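Local structure of importin-95 (Chaetomium thermophilum, 4XRI) at residues Gln610-Ile615 with Ala631-Leu636. The protein probably carries various protein cargoes into the nucleus as a flexible HEAT-repeat transport receptor of the importin-beta family, and probably binds a small GTPase. The protein carries 2 engineered substitutions. Sequence-based numbering, arbitrary orientation.
Sequences QVLLQI and AAISAL
L612 reaches across from helix 605-616 and lays one methyl branch on two successive residues of helix 625-640. Its CD1 lies 3.6 Å from CG1 of I633 and 3.9 Å from CB of A632, so a single methyl carries the tight half of the contact. A632 meets it with its CB alone, so the methyl sits near the backbone of helix 625-640. A chi1 of -75° sets CG of L612 anti to its carbonyl carbon and carries CD1 toward helix 625-640, while the side chain of I633 runs past it in the opposite direction. The end of the leucine therefore lies against the middle of the isoleucine chain, at CG1, and not against its terminal CD1. Between the two segments the contact is purely aliphatic, and no hydrogen bond crosses it.

The packing is looser at L613, one residue on. This residue is partly exposed, and its CD2 comes no nearer than 4.4 Å to CD1 of I633; a glycerol molecule, probably from the crystallisation liquor, lies about 5 Å from its side chain. The two segments together bury a modest 151 Å², in keeping with short-segment axes 10.9 Å apart at closest approach.

The segments run nearly antiparallel, at 151°, as is usual for successive helices in a HEAT-repeat solenoid. L612 also touches C587 of helix 573-597, and A635 meets V594 of that same helix. V611 and I615 pack on helix 546-567, whereas L613 and I633 both touch F651 of helix 648-660, the next in the chain, so this aromatic residue bridges the two helices.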
loop_
_atom_site.group_PDB
_atom_site.type_symbol
_atom_site.label_atom_id
_atom_site.label_comp_id
_atom_site.label_asym_id
_atom_site.label_seq_id
_atom_site.Cartn_x
_atom_site.Cartn_y
_atom_site.Cartn_z
ATOM N N GLN A 610 -17.780 -30.669 6.601
ATOM C CA GLN A 610 -16.971 -31.880 6.722
ATOM C C GLN A 610 -15.613 -31.715 6.045
ATOM O O GLN A 610 -14.580 -32.023 6.635
ATOM C CB GLN A 610 -17.706 -33.088 6.132
ATOM C CG GLN A 610 -16.919 -34.391 6.178
ATOM C CD GLN A 610 -16.950 -35.054 7.541
ATOM O OE1 GLN A 610 -17.606 -34.571 8.466
ATOM N NE2 GLN A 610 -16.243 -36.172 7.673
ATOM N N VAL A 611 -15.614 -31.217 4.813
ATOM C CA VAL A 611 -14.370 -31.076 4.064
ATOM C C VAL A 611 -13.556 -29.886 4.569
ATOM O O VAL A 611 -12.329 -29.940 4.607
ATOM C CB VAL A 611 -14.625 -30.931 2.538
ATOM C CG1 VAL A 611 -15.397 -29.663 2.216
ATOM C CG2 VAL A 611 -13.313 -30.963 1.770
ATOM N N LEU A 612 -14.241 -28.825 4.988
ATOM C CA LEU A 612 -13.557 -27.619 5.443
ATOM C C LEU A 612 -12.828 -27.856 6.758
ATOM O O LEU A 612 -11.720 -27.359 6.957
ATOM C CB LEU A 612 -14.540 -26.455 5.593
ATOM C CG LEU A 612 -15.020 -25.797 4.297
ATOM C CD1 LEU A 612 -15.840 -24.552 4.604
ATOM C CD2 LEU A 612 -13.840 -25.461 3.389
ATOM N N LEU A 613 -13.449 -28.614 7.656
ATOM C CA LEU A 613 -12.822 -28.926 8.934
ATOM C C LEU A 613 -11.684 -29.926 8.753
ATOM O O LEU A 613 -10.671 -29.859 9.449
ATOM C CB LEU A 613 -13.850 -29.470 9.929
ATOM C CG LEU A 613 -14.854 -28.444 10.457
ATOM C CD1 LEU A 613 -15.696 -29.036 11.581
ATOM C CD2 LEU A 613 -14.143 -27.187 10.923
ATOM N N GLN A 614 -11.859 -30.852 7.815
ATOM C CA GLN A 614 -10.816 -31.819 7.488
ATOM C C GLN A 614 -9.582 -31.126 6.920
ATOM O O GLN A 614 -8.453 -31.548 7.167
ATOM C CB GLN A 614 -11.338 -32.860 6.496
ATOM C CG GLN A 614 -12.125 -33.986 7.142
ATOM C CD GLN A 614 -12.694 -34.961 6.132
ATOM O OE1 GLN A 614 -13.029 -34.587 5.009
ATOM N NE2 GLN A 614 -12.798 -36.224 6.525
ATOM N N ILE A 615 -9.808 -30.063 6.157
ATOM C CA ILE A 615 -8.712 -29.285 5.594
ATOM C C ILE A 615 -7.985 -28.521 6.699
ATOM O O ILE A 615 -6.757 -28.440 6.700
ATOM C CB ILE A 615 -9.217 -28.309 4.513
ATOM C CG1 ILE A 615 -9.648 -29.084 3.268
ATOM C CG2 ILE A 615 -8.141 -27.305 4.141
ATOM C CD1 ILE A 615 -10.252 -28.220 2.189
ATOM N N ALA A 631 -13.188 -17.956 5.971
ATOM C CA ALA A 631 -14.012 -17.045 5.184
ATOM C C ALA A 631 -15.218 -17.773 4.605
ATOM O O ALA A 631 -16.327 -17.233 4.568
ATOM C CB ALA A 631 -13.192 -16.411 4.073
ATOM N N ALA A 632 -14.991 -19.007 4.166
ATOM C CA ALA A 632 -16.052 -19.846 3.621
ATOM C C ALA A 632 -17.031 -20.271 4.715
ATOM O O ALA A 632 -18.242 -20.305 4.497
ATOM C CB ALA A 632 -15.464 -21.064 2.934
ATOM N N ILE A 633 -16.498 -20.587 5.892
ATOM C CA ILE A 633 -17.327 -20.980 7.027
ATOM C C ILE A 633 -18.183 -19.807 7.500
ATOM O O ILE A 633 -19.364 -19.972 7.818
ATOM C CB ILE A 633 -16.467 -21.501 8.195
ATOM C CG1 ILE A 633 -15.797 -22.821 7.811
ATOM C CG2 ILE A 633 -17.315 -21.695 9.444
ATOM C CD1 ILE A 633 -14.825 -23.337 8.845
ATOM N N SER A 634 -17.579 -18.623 7.535
ATOM C CA SER A 634 -18.294 -17.399 7.880
ATOM C C SER A 634 -19.478 -17.185 6.947
ATOM O O SER A 634 -20.568 -16.807 7.383
ATOM C CB SER A 634 -17.358 -16.191 7.821
ATOM O OG SER A 634 -18.085 -14.978 7.911
ATOM N N ALA A 635 -19.250 -17.435 5.662
ATOM C CA ALA A 635 -20.297 -17.333 4.651
ATOM C C ALA A 635 -21.430 -18.307 4.947
ATOM O O ALA A 635 -22.606 -17.948 4.883
ATOM C CB ALA A 635 -19.727 -17.592 3.272
ATOM N N LEU A 636 -21.067 -19.537 5.292
ATOM C CA LEU A 636 -22.052 -20.574 5.573
ATOM C C LEU A 636 -22.871 -20.243 6.817
ATOM O O LEU A 636 -24.073 -20.508 6.867
ATOM C CB LEU A 636 -21.371 -21.932 5.742
ATOM C CG LEU A 636 -22.354 -23.100 5.841
ATOM C CD1 LEU A 636 -23.101 -23.264 4.525
ATOM C CD2 LEU A 636 -21.652 -24.389 6.234
#